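Local coordinates for RpfR (Cronobacter turicensis, PDB 6DGJ), which is a PAS-domain protein whose modelled domain holds (2Z)-dodec-2-enoic acid in a pocket between its helices and an antiparallel sheet, at residues V42-M47 against A54-V59; P49-A54 against V71-K76; F86-V91 against L102-T107. All coordinates share one frame; numbering follows the deposited sequence.

All three contacts border the pocket of (2Z)-dodec-2-enoic acid, but with different chemistry. Contact 1, between helices 42-46 and 49-62, is the buried one and is held by an aromatic ring and apolar side chains, with Ser55 and Asn58 turned to the ligand. Contact 2 sets the same helix 49-62 against 69-77, an edge strand, at the surface, and rests on a carboxylate that takes a backbone N-H, a water and a weak salt bridge from an arginine. The partly buried contact 3 is a sheet hairpin, where backbone hydrogen bonds dominate. Contacts 1 and 2 share Ala54, their centres about 6 Å apart; strands 69-77 and 80-90 join contacts 2 and 3 as sheet neighbours.

Contact 1: V42-M47 against A54-V59; sequences VFTLFM and ASRRNV. With GEY ((2Z)-dodec-2-enoic acid), chain B.
O2 of (2Z)-dodec-2-enoic acid is gripped by Ser55 OG, at 2.7 Å, and by Arg73 of strand 69-77; the same hydroxyl lies at the edge of the Phe43 ring, 3.2 Å from CE1. It stands anti to the backbone N (chi1 -178°), which carries it off helix 49-62 towards the ligand carboxylate. One turn further on, Asn58 ND2 hydrogen-bonds to the other carboxylate oxygen, O1, at 2.8 Å.

The contact between the helices themselves is carried by Phe43. Its ring lies flat against helix 49-62, with Arg56 CA over one face, 3.9 Å from the centroid, in a CH-pi contact. Val42 CG1 covers the opposite face. Val59 CG2 comes to the rim in the ring plane, 3.6 Å from CZ, and Met47 SD also meets the edge while resting 3.7 Å from Ser55 CB. The Arg56 chain bends back over the ring, and its guanidinium has Phe43 CD2 over one face, the two planes 53° apart. The short segments run nearly antiparallel.

Below this layer the lipid tail passes Val42, whose CG2 lies 3.5 Å from C8, and ends against the face of the Phe46 ring, where C11 is 3.7 Å from CD2. In this PAS domain the helices therefore offer the ligand two surfaces: hydrogen-bond donors on helix 49-62 for the acid head, and apolar groups, chiefly of helix 42-46, for the tail. This division is consistent with an amphipathic ligand held acid end toward helix 49-62.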
loop_
_atom_site.group_PDB
_atom_site.type_symbol
_atom_site.label_atom_id
_atom_site.label_comp_id
_atom_site.label_asym_id
_atom_site.label_seq_id
_atom_site.Cartn_x
_atom_site.Cartn_y
_atom_site.Cartn_z
ATOM N N VAL A 42 4.797 -4.506 3.951
ATOM C CA VAL A 42 4.713 -3.199 3.309
ATOM C C VAL A 42 5.126 -2.091 4.272
ATOM O O VAL A 42 5.712 -1.085 3.856
ATOM C CB VAL A 42 3.293 -2.972 2.752
ATOM C CG1 VAL A 42 2.287 -2.746 3.878
ATOM C CG2 VAL A 42 3.281 -1.809 1.774
ATOM N N PHE A 43 4.847 -2.254 5.567
ATOM C CA PHE A 43 5.159 -1.198 6.527
ATOM C C PHE A 43 6.661 -0.953 6.606
ATOM O O PHE A 43 7.127 0.183 6.450
ATOM C CB PHE A 43 4.601 -1.559 7.905
ATOM C CG PHE A 43 3.153 -1.965 7.889
ATOM C CD1 PHE A 43 2.177 -1.097 7.425
ATOM C CD2 PHE A 43 2.767 -3.214 8.348
ATOM C CE1 PHE A 43 0.846 -1.472 7.412
ATOM C CE2 PHE A 43 1.436 -3.592 8.338
ATOM C CZ PHE A 43 0.475 -2.719 7.868
ATOM N N THR A 44 7.440 -2.008 6.846
ATOM C CA THR A 44 8.881 -1.843 6.993
ATOM C C THR A 44 9.562 -1.518 5.669
ATOM O O THR A 44 10.659 -0.950 5.674
ATOM C CB THR A 44 9.495 -3.107 7.605
ATOM O OG1 THR A 44 9.144 -4.248 6.811
ATOM C CG2 THR A 44 9.002 -3.308 9.040
ATOM N N LEU A 45 8.933 -1.847 4.540
ATOM C CA LEU A 45 9.545 -1.592 3.240
ATOM C C LEU A 45 9.393 -0.134 2.821
ATOM O O LEU A 45 10.371 0.507 2.421
ATOM C CB LEU A 45 8.923 -2.506 2.179
ATOM C CG LEU A 45 9.871 -3.428 1.406
ATOM C CD1 LEU A 45 10.564 -4.415 2.335
ATOM C CD2 LEU A 45 9.105 -4.166 0.312
ATOM N N PHE A 46 8.179 0.411 2.926
ATOM C CA PHE A 46 7.800 1.616 2.193
ATOM C C PHE A 46 7.339 2.770 3.077
ATOM O O PHE A 46 6.797 3.747 2.550
ATOM C CB PHE A 46 6.688 1.280 1.194
ATOM C CG PHE A 46 7.107 0.321 0.119
ATOM C CD1 PHE A 46 8.254 0.550 -0.616
ATOM C CD2 PHE A 46 6.357 -0.812 -0.153
ATOM C CE1 PHE A 46 8.646 -0.326 -1.604
ATOM C CE2 PHE A 46 6.744 -1.694 -1.141
ATOM C CZ PHE A 46 7.891 -1.449 -1.869
ATOM N N MET A 47 7.522 2.698 4.393
ATOM C CA MET A 47 7.133 3.819 5.236
ATOM C C MET A 47 8.033 3.891 6.461
ATOM O O MET A 47 8.626 2.895 6.889
ATOM C CB MET A 47 5.655 3.732 5.647
ATOM C CG MET A 47 5.173 2.358 6.074
ATOM S SD MET A 47 3.379 2.307 6.317
ATOM C CE MET A 47 2.779 2.423 4.633
ATOM N N ALA A 54 1.375 3.964 12.843
ATOM C CA ALA A 54 -0.038 4.302 12.703
ATOM C C ALA A 54 -0.719 3.422 11.661
ATOM O O ALA A 54 -1.870 3.010 11.843
ATOM C CB ALA A 54 -0.187 5.778 12.334
ATOM N N SER A 55 -0.023 3.124 10.562
ATOM C CA SER A 55 -0.620 2.304 9.512
ATOM C C SER A 55 -0.846 0.875 9.990
ATOM O O SER A 55 -1.916 0.299 9.755
ATOM C CB SER A 55 0.273 2.316 8.271
ATOM O OG SER A 55 -0.304 1.561 7.221
ATOM N N ARG A 56 0.143 0.290 10.669
ATOM C CA ARG A 56 0.030 -1.103 11.089
ATOM C C ARG A 56 -1.132 -1.294 12.057
ATOM O O ARG A 56 -1.760 -2.359 12.071
ATOM C CB ARG A 56 1.367 -1.571 11.693
ATOM C CG ARG A 56 1.409 -1.820 13.208
ATOM C CD ARG A 56 2.709 -1.345 13.885
ATOM N NE ARG A 56 3.899 -1.308 13.027
ATOM C CZ ARG A 56 4.424 -2.351 12.391
ATOM N NH1 ARG A 56 3.857 -3.548 12.468
ATOM N NH2 ARG A 56 5.517 -2.191 11.655
ATOM N N ARG A 57 -1.440 -0.275 12.864
ATOM C CA ARG A 57 -2.596 -0.360 13.751
ATOM C C ARG A 57 -3.898 -0.257 12.967
ATOM O O ARG A 57 -4.890 -0.907 13.313
ATOM C CB ARG A 57 -2.529 0.735 14.813
ATOM C CG ARG A 57 -1.308 0.659 15.715
ATOM C CD ARG A 57 -1.407 1.653 16.857
ATOM N NE ARG A 57 -0.212 1.637 17.699
ATOM C CZ ARG A 57 0.807 2.487 17.591
ATOM N NH1 ARG A 57 0.800 3.450 16.675
ATOM N NH2 ARG A 57 1.841 2.375 18.412
ATOM N N ASN A 58 -3.914 0.557 11.910
ATOM C CA ASN A 58 -5.104 0.658 11.071
ATOM C C ASN A 58 -5.435 -0.685 10.437
ATOM O O ASN A 58 -6.572 -1.165 10.522
ATOM C CB ASN A 58 -4.898 1.721 9.992
ATOM C CG ASN A 58 -4.765 3.117 10.564
ATOM O OD1 ASN A 58 -4.847 3.316 11.776
ATOM N ND2 ASN A 58 -4.551 4.093 9.691
ATOM N N VAL A 59 -4.447 -1.310 9.794
ATOM C CA VAL A 59 -4.685 -2.577 9.106
ATOM C C VAL A 59 -5.137 -3.641 10.096
ATOM O O VAL A 59 -6.072 -4.405 9.825
ATOM C CB VAL A 59 -3.421 -3.010 8.340
ATOM C CG1 VAL A 59 -3.647 -4.343 7.637
ATOM C CG2 VAL A 59 -3.019 -1.943 7.336
HETATM C C1 GEY B . -3.722 2.510 6.701
HETATM C C2 GEY B . -3.878 1.160 6.031
HETATM C C3 GEY B . -3.440 0.834 4.816
HETATM C C4 GEY B . -2.700 1.785 3.934
HETATM C C5 GEY B . -2.128 1.176 2.636
HETATM C C6 GEY B . -0.692 1.601 2.275
HETATM C C8 GEY B . 1.517 1.099 0.953
HETATM O O2 GEY B . -2.591 2.982 6.752
HETATM O O1 GEY B . -4.776 3.031 7.143
HETATM C C7 GEY B . 0.088 0.646 1.334
HETATM C C9 GEY B . 1.968 0.816 -0.497
HETATM C C10 GEY B . 3.095 1.733 -1.019
HETATM C C11 GEY B . 3.955 1.143 -2.139
HETATM C C12 GEY B . 5.142 2.004 -2.535
#

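Contact 2: P49-A54 against V71-K76; sequences PAEASA and VERWIK. With GEY ((2Z)-dodec-2-enoic acid), chain B.
In this PAS fold, helix 49-62 packs beside strand 69-77, an edge strand of the five-stranded antiparallel sheet, and residues 49-54 meet 71-76 where the two elements come together at the surface. The join is made by Glu51. Its chain starts beside the backbone N and bends at chi2, which brings OE1 to the strand while CG rests near Trp74 CB. Trp74 N, on the outer edge of the strand, hydrogen-bonds to Glu51 OE1 at 3.1 Å with an angle of 153° at the hydrogen, coming from above the carboxylate plane. Glu51 OE1 also accepts from a water at 3.0 Å, and that water donates to Glu72 O at 2.7 Å as well, so it bridges side chain and strand backbone.

Arg73 is the third partner of OE1. Its NH1 forms a salt bridge to Glu51 OE1 that is long and weak at 3.5 Å, the carboxylate and guanidinium planes 51° apart. Closer is the methylene beneath: Arg73 CD lies 3.2 Å from Glu51 OE1. Glu51 O lies over one face of the guanidinium, and Ala54 CB packs near NH1. Bends at chi2 and chi3 fold the arginine back so that its group stands between helix and ligand. The guanidinium lies between the Glu51 carboxylate and the ligand acid, which would be expected to balance its charge and fix its position.

Ile75 lines the pocket further along the strand, its CG2 3.5 Å from C12 of (2Z)-dodec-2-enoic acid. At the acid end, Arg73 presents an edge to the ligand: NE at 3.2 Å and NH2 at 2.8 Å both hydrogen-bond to its O2.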
loop_
_atom_site.group_PDB
_atom_site.type_symbol
_atom_site.label_atom_id
_atom_site.label_comp_id
_atom_site.label_asym_id
_atom_site.label_seq_id
_atom_site.Cartn_x
_atom_site.Cartn_y
_atom_site.Cartn_z
ATOM N N PRO A 49 9.139 4.691 10.513
ATOM C CA PRO A 49 8.575 4.134 11.755
ATOM C C PRO A 49 7.305 4.831 12.203
ATOM O O PRO A 49 6.359 4.162 12.637
ATOM C CB PRO A 49 9.719 4.317 12.765
ATOM C CG PRO A 49 10.957 4.339 11.934
ATOM C CD PRO A 49 10.569 5.016 10.653
ATOM N N ALA A 50 7.252 6.161 12.106
ATOM C CA ALA A 50 6.063 6.889 12.538
ATOM C C ALA A 50 4.857 6.514 11.687
ATOM O O ALA A 50 3.773 6.231 12.212
ATOM C CB ALA A 50 6.320 8.396 12.478
ATOM N N GLU A 51 5.024 6.512 10.364
ATOM C CA GLU A 51 3.930 6.122 9.482
ATOM C C GLU A 51 3.650 4.629 9.586
ATOM O O GLU A 51 2.486 4.209 9.608
ATOM C CB GLU A 51 4.259 6.509 8.041
ATOM C CG GLU A 51 4.401 8.005 7.830
ATOM C CD GLU A 51 3.090 8.748 7.999
ATOM O OE1 GLU A 51 2.194 8.574 7.148
ATOM O OE2 GLU A 51 2.952 9.501 8.985
ATOM N N ALA A 52 4.704 3.812 9.654
ATOM C CA ALA A 52 4.518 2.373 9.804
ATOM C C ALA A 52 3.704 2.052 11.050
ATOM O O ALA A 52 2.842 1.167 11.025
ATOM C CB ALA A 52 5.875 1.671 9.857
ATOM N N SER A 53 3.956 2.768 12.147
ATOM C CA SER A 53 3.243 2.494 13.392
ATOM C C SER A 53 1.748 2.741 13.230
ATOM O O SER A 53 0.927 1.843 13.449
ATOM C CB SER A 53 3.817 3.353 14.520
ATOM O OG SER A 53 5.168 3.013 14.777
ATOM N N ALA A 54 1.375 3.964 12.843
ATOM C CA ALA A 54 -0.038 4.302 12.703
ATOM C C ALA A 54 -0.719 3.422 11.661
ATOM O O ALA A 54 -1.870 3.010 11.843
ATOM C CB ALA A 54 -0.187 5.778 12.334
ATOM N N VAL A 71 -7.319 7.007 3.653
ATOM C CA VAL A 71 -6.196 7.369 4.508
ATOM C C VAL A 71 -5.141 8.056 3.657
ATOM O O VAL A 71 -4.962 7.739 2.477
ATOM C CB VAL A 71 -5.610 6.131 5.232
ATOM C CG1 VAL A 71 -5.076 5.119 4.226
ATOM C CG2 VAL A 71 -4.521 6.544 6.216
ATOM N N GLU A 72 -4.444 9.011 4.263
ATOM C CA GLU A 72 -3.299 9.670 3.651
ATOM C C GLU A 72 -2.042 9.159 4.338
ATOM O O GLU A 72 -1.891 9.311 5.557
ATOM C CB GLU A 72 -3.405 11.190 3.769
ATOM C CG GLU A 72 -4.628 11.780 3.087
ATOM C CD GLU A 72 -4.618 13.298 3.086
ATOM O OE1 GLU A 72 -3.584 13.890 3.462
ATOM O OE2 GLU A 72 -5.646 13.900 2.707
ATOM N N ARG A 73 -1.147 8.552 3.563
ATOM C CA ARG A 73 0.045 7.909 4.101
ATOM C C ARG A 73 1.262 8.398 3.333
ATOM O O ARG A 73 1.312 8.280 2.104
ATOM C CB ARG A 73 -0.069 6.383 4.011
ATOM C CG ARG A 73 1.018 5.624 4.760
ATOM C CD ARG A 73 0.909 5.831 6.259
ATOM N NE ARG A 73 -0.357 5.341 6.798
ATOM C CZ ARG A 73 -0.891 5.743 7.946
ATOM N NH1 ARG A 73 -0.282 6.659 8.690
ATOM N NH2 ARG A 73 -2.045 5.232 8.353
ATOM N N TRP A 74 2.235 8.952 4.052
ATOM C CA TRP A 74 3.511 9.316 3.447
ATOM C C TRP A 74 4.254 8.041 3.068
ATOM O O TRP A 74 4.641 7.258 3.940
ATOM C CB TRP A 74 4.337 10.169 4.404
ATOM C CG TRP A 74 3.958 11.622 4.402
ATOM C CD1 TRP A 74 3.213 12.278 5.338
ATOM C CD2 TRP A 74 4.303 12.597 3.409
ATOM N NE1 TRP A 74 3.076 13.601 4.992
ATOM C CE2 TRP A 74 3.737 13.823 3.812
ATOM C CE3 TRP A 74 5.039 12.552 2.221
ATOM C CZ2 TRP A 74 3.883 14.993 3.071
ATOM C CZ3 TRP A 74 5.182 13.715 1.486
ATOM C CH2 TRP A 74 4.606 14.918 1.913
ATOM N N ILE A 75 4.441 7.826 1.773
ATOM C CA ILE A 75 5.077 6.618 1.263
ATOM C C ILE A 75 6.505 6.947 0.866
ATOM O O ILE A 75 6.829 8.075 0.480
ATOM C CB ILE A 75 4.287 6.029 0.074
ATOM C CG1 ILE A 75 2.860 5.674 0.504
ATOM C CG2 ILE A 75 4.992 4.804 -0.504
ATOM C CD1 ILE A 75 2.773 4.658 1.635
ATOM N N LYS A 76 7.360 5.938 0.953
ATOM C CA LYS A 76 8.803 6.072 0.792
ATOM C C LYS A 76 9.180 5.516 -0.576
ATOM O O LYS A 76 9.180 4.297 -0.776
ATOM C CB LYS A 76 9.485 5.332 1.937
ATOM C CG LYS A 76 10.978 5.156 1.877
ATOM C CD LYS A 76 11.377 4.405 3.139
ATOM C CE LYS A 76 12.843 4.051 3.208
ATOM N NZ LYS A 76 13.095 3.208 4.409
HETATM C C1 GEY B . -3.722 2.510 6.701
HETATM C C2 GEY B . -3.878 1.160 6.031
HETATM C C3 GEY B . -3.440 0.834 4.816
HETATM C C4 GEY B . -2.700 1.785 3.934
HETATM C C5 GEY B . -2.128 1.176 2.636
HETATM C C6 GEY B . -0.692 1.601 2.275
HETATM C C8 GEY B . 1.517 1.099 0.953
HETATM O O2 GEY B . -2.591 2.982 6.752
HETATM O O1 GEY B . -4.776 3.031 7.143
HETATM C C7 GEY B . 0.088 0.646 1.334
HETATM C C9 GEY B . 1.968 0.816 -0.497
HETATM C C10 GEY B . 3.095 1.733 -1.019
HETATM C C11 GEY B . 3.955 1.143 -2.139
HETATM C C12 GEY B . 5.142 2.004 -2.535
HETATM O O HOH W 1 -0.044 10.511 7.168
#

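Contact 3: F86-V91 against L102-T107; sequences FRNKFV and LICSGT. With GEY ((2Z)-dodec-2-enoic acid), chain B.
Backbone hydrogen bonds tie Arg87 to Ser105 and Lys89 to Ile103, two hydrogen-bonded pairs of antiparallel strands. Arg87 N reaches Ser105 O at 2.7 Å, and Ser105 N returns to Arg87 O; Ile103 N lies 3.0 Å from Lys89 O. Between them lies the non-hydrogen-bonded pair Asn88-Cys104, and two more, Phe86-Gly106 and Phe90-Leu102, flank them.

Among side-chain polar contacts, the extended Arg87 crosses to Thr107, where NH1 meets OG1 at 2.9 Å in the guanidinium plane. Weaker bonds run from NH1 to Ser105 O and from NH2 to Thr107 OG1. A water links Lys89 NZ with Ile103 O and Arg87 O on the face that carries Arg87, Lys89, Ile103 and Ser105.

The two strands form the hairpin 80-90 and 101-108 of the PAS sheet, and its other face looks onto the ligand pocket. There the contacts are mostly apolar. Gly106 has no side chain, and the Phe86 ring lies against its backbone, CD1 3.4 Å from CA, with Cys104 CB 3.8 Å from CD1. C6 of (2Z)-dodec-2-enoic acid sits 3.7 Å above the centre of the Phe86 ring. Cys104 SG approaches C5 of the ligand at 3.5 Å, and Asn88 ND2 lies 3.1 Å from its C3 at the double bond, while making a weak hydrogen bond to Tyr69 OH.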
loop_
_atom_site.group_PDB
_atom_site.type_symbol
_atom_site.label_atom_id
_atom_site.label_comp_id
_atom_site.label_asym_id
_atom_site.label_seq_id
_atom_site.Cartn_x
_atom_site.Cartn_y
_atom_site.Cartn_z
ATOM N N PHE A 86 -4.960 6.580 -0.015
ATOM C CA PHE A 86 -5.305 5.182 -0.225
ATOM C C PHE A 86 -6.771 4.953 0.111
ATOM O O PHE A 86 -7.237 5.343 1.187
ATOM C CB PHE A 86 -4.418 4.262 0.617
ATOM C CG PHE A 86 -3.062 4.032 0.021
ATOM C CD1 PHE A 86 -2.892 3.127 -1.015
ATOM C CD2 PHE A 86 -1.958 4.722 0.490
ATOM C CE1 PHE A 86 -1.645 2.912 -1.570
ATOM C CE2 PHE A 86 -0.709 4.513 -0.061
ATOM C CZ PHE A 86 -0.553 3.607 -1.092
ATOM N N ARG A 87 -7.488 4.330 -0.818
ATOM C CA ARG A 87 -8.860 3.891 -0.598
ATOM C C ARG A 87 -8.800 2.404 -0.262
ATOM O O ARG A 87 -8.470 1.580 -1.120
ATOM C CB ARG A 87 -9.722 4.154 -1.831
ATOM C CG ARG A 87 -9.607 5.571 -2.386
ATOM C CD ARG A 87 -9.986 5.624 -3.858
ATOM N NE ARG A 87 -9.821 6.962 -4.427
ATOM C CZ ARG A 87 -8.685 7.431 -4.941
ATOM N NH1 ARG A 87 -7.592 6.679 -4.964
ATOM N NH2 ARG A 87 -8.642 8.659 -5.436
ATOM N N ASN A 88 -9.103 2.068 0.988
ATOM C CA ASN A 88 -8.892 0.729 1.515
ATOM C C ASN A 88 -10.224 0.037 1.774
ATOM O O ASN A 88 -11.152 0.638 2.324
ATOM C CB ASN A 88 -8.072 0.789 2.803
ATOM C CG ASN A 88 -6.679 1.336 2.576
ATOM O OD1 ASN A 88 -6.122 1.215 1.485
ATOM N ND2 ASN A 88 -6.111 1.947 3.605
ATOM N N LYS A 89 -10.304 -1.233 1.380
ATOM C CA LYS A 89 -11.520 -2.018 1.531
ATOM C C LYS A 89 -11.170 -3.490 1.382
ATOM O O LYS A 89 -10.155 -3.847 0.777
ATOM C CB LYS A 89 -12.580 -1.621 0.495
ATOM C CG LYS A 89 -12.178 -1.932 -0.945
ATOM C CD LYS A 89 -13.275 -1.581 -1.929
ATOM C CE LYS A 89 -12.903 -2.006 -3.344
ATOM N NZ LYS A 89 -11.695 -1.299 -3.845
ATOM N N PHE A 90 -12.030 -4.342 1.934
ATOM C CA PHE A 90 -11.884 -5.773 1.736
ATOM C C PHE A 90 -12.165 -6.139 0.280
ATOM O O PHE A 90 -12.712 -5.351 -0.499
ATOM C CB PHE A 90 -12.827 -6.548 2.655
ATOM C CG PHE A 90 -12.405 -6.561 4.095
ATOM C CD1 PHE A 90 -11.219 -7.166 4.480
ATOM C CD2 PHE A 90 -13.205 -5.987 5.068
ATOM C CE1 PHE A 90 -10.832 -7.185 5.808
ATOM C CE2 PHE A 90 -12.825 -6.004 6.395
ATOM C CZ PHE A 90 -11.638 -6.605 6.766
ATOM N N VAL A 91 -11.787 -7.358 -0.084
ATOM C CA VAL A 91 -12.067 -7.886 -1.412
ATOM C C VAL A 91 -13.573 -8.062 -1.577
ATOM O O VAL A 91 -14.249 -8.564 -0.679
ATOM C CB VAL A 91 -11.321 -9.215 -1.646
ATOM C CG1 VAL A 91 -11.761 -9.870 -2.952
ATOM C CG2 VAL A 91 -9.817 -8.978 -1.653
ATOM N N LEU A 102 -6.718 -7.279 1.747
ATOM C CA LEU A 102 -7.080 -5.867 1.790
ATOM C C LEU A 102 -6.557 -5.195 0.529
ATOM O O LEU A 102 -5.349 -5.220 0.265
ATOM C CB LEU A 102 -6.499 -5.196 3.038
ATOM C CG LEU A 102 -6.533 -3.667 3.096
ATOM C CD1 LEU A 102 -7.943 -3.164 2.883
ATOM C CD2 LEU A 102 -5.976 -3.168 4.423
ATOM N N ILE A 103 -7.464 -4.603 -0.247
ATOM C CA ILE A 103 -7.108 -3.868 -1.458
ATOM C C ILE A 103 -6.816 -2.420 -1.083
ATOM O O ILE A 103 -7.615 -1.769 -0.399
ATOM C CB ILE A 103 -8.236 -3.946 -2.501
ATOM C CG1 ILE A 103 -8.643 -5.400 -2.748
ATOM C CG2 ILE A 103 -7.801 -3.285 -3.805
ATOM C CD1 ILE A 103 -9.900 -5.549 -3.584
ATOM N N CYS A 104 -5.677 -1.908 -1.544
ATOM C CA CYS A 104 -5.266 -0.531 -1.283
ATOM C C CYS A 104 -5.164 0.192 -2.621
ATOM O O CYS A 104 -4.285 -0.119 -3.433
ATOM C CB CYS A 104 -3.936 -0.490 -0.527
ATOM S SG CYS A 104 -3.946 -1.364 1.064
ATOM N N SER A 105 -6.058 1.153 -2.847
ATOM C CA SER A 105 -6.115 1.922 -4.090
ATOM C C SER A 105 -5.546 3.310 -3.810
ATOM O O SER A 105 -6.224 4.161 -3.227
ATOM C CB SER A 105 -7.548 1.994 -4.613
ATOM O OG SER A 105 -7.625 2.751 -5.809
ATOM N N GLY A 106 -4.306 3.537 -4.240
ATOM C CA GLY A 106 -3.562 4.734 -3.888
ATOM C C GLY A 106 -3.468 5.731 -5.029
ATOM O O GLY A 106 -3.452 5.357 -6.204
ATOM N N THR A 107 -3.402 7.014 -4.667
ATOM C CA THR A 107 -3.199 8.100 -5.617
ATOM C C THR A 107 -2.171 9.059 -5.033
ATOM O O THR A 107 -2.315 9.497 -3.889
ATOM C CB THR A 107 -4.507 8.851 -5.908
ATOM O OG1 THR A 107 -5.484 7.944 -6.431
ATOM C CG2 THR A 107 -4.278 9.981 -6.913
HETATM C C1 GEY B . -3.722 2.510 6.701
HETATM C C2 GEY B . -3.878 1.160 6.031
HETATM C C3 GEY B . -3.440 0.834 4.816
HETATM C C4 GEY B . -2.700 1.785 3.934
HETATM C C5 GEY B . -2.128 1.176 2.636
HETATM C C6 GEY B . -0.692 1.601 2.275
HETATM C C8 GEY B . 1.517 1.099 0.953
HETATM O O2 GEY B . -2.591 2.982 6.752
HETATM O O1 GEY B . -4.776 3.031 7.143
HETATM C C7 GEY B . 0.088 0.646 1.334
HETATM C C9 GEY B . 1.968 0.816 -0.497
HETATM C C10 GEY B . 3.095 1.733 -1.019
HETATM C C11 GEY B . 3.955 1.143 -2.139
HETATM C C12 GEY B . 5.142 2.004 -2.535
HETATM O O HOH W 2 -9.314 -0.413 -2.309
#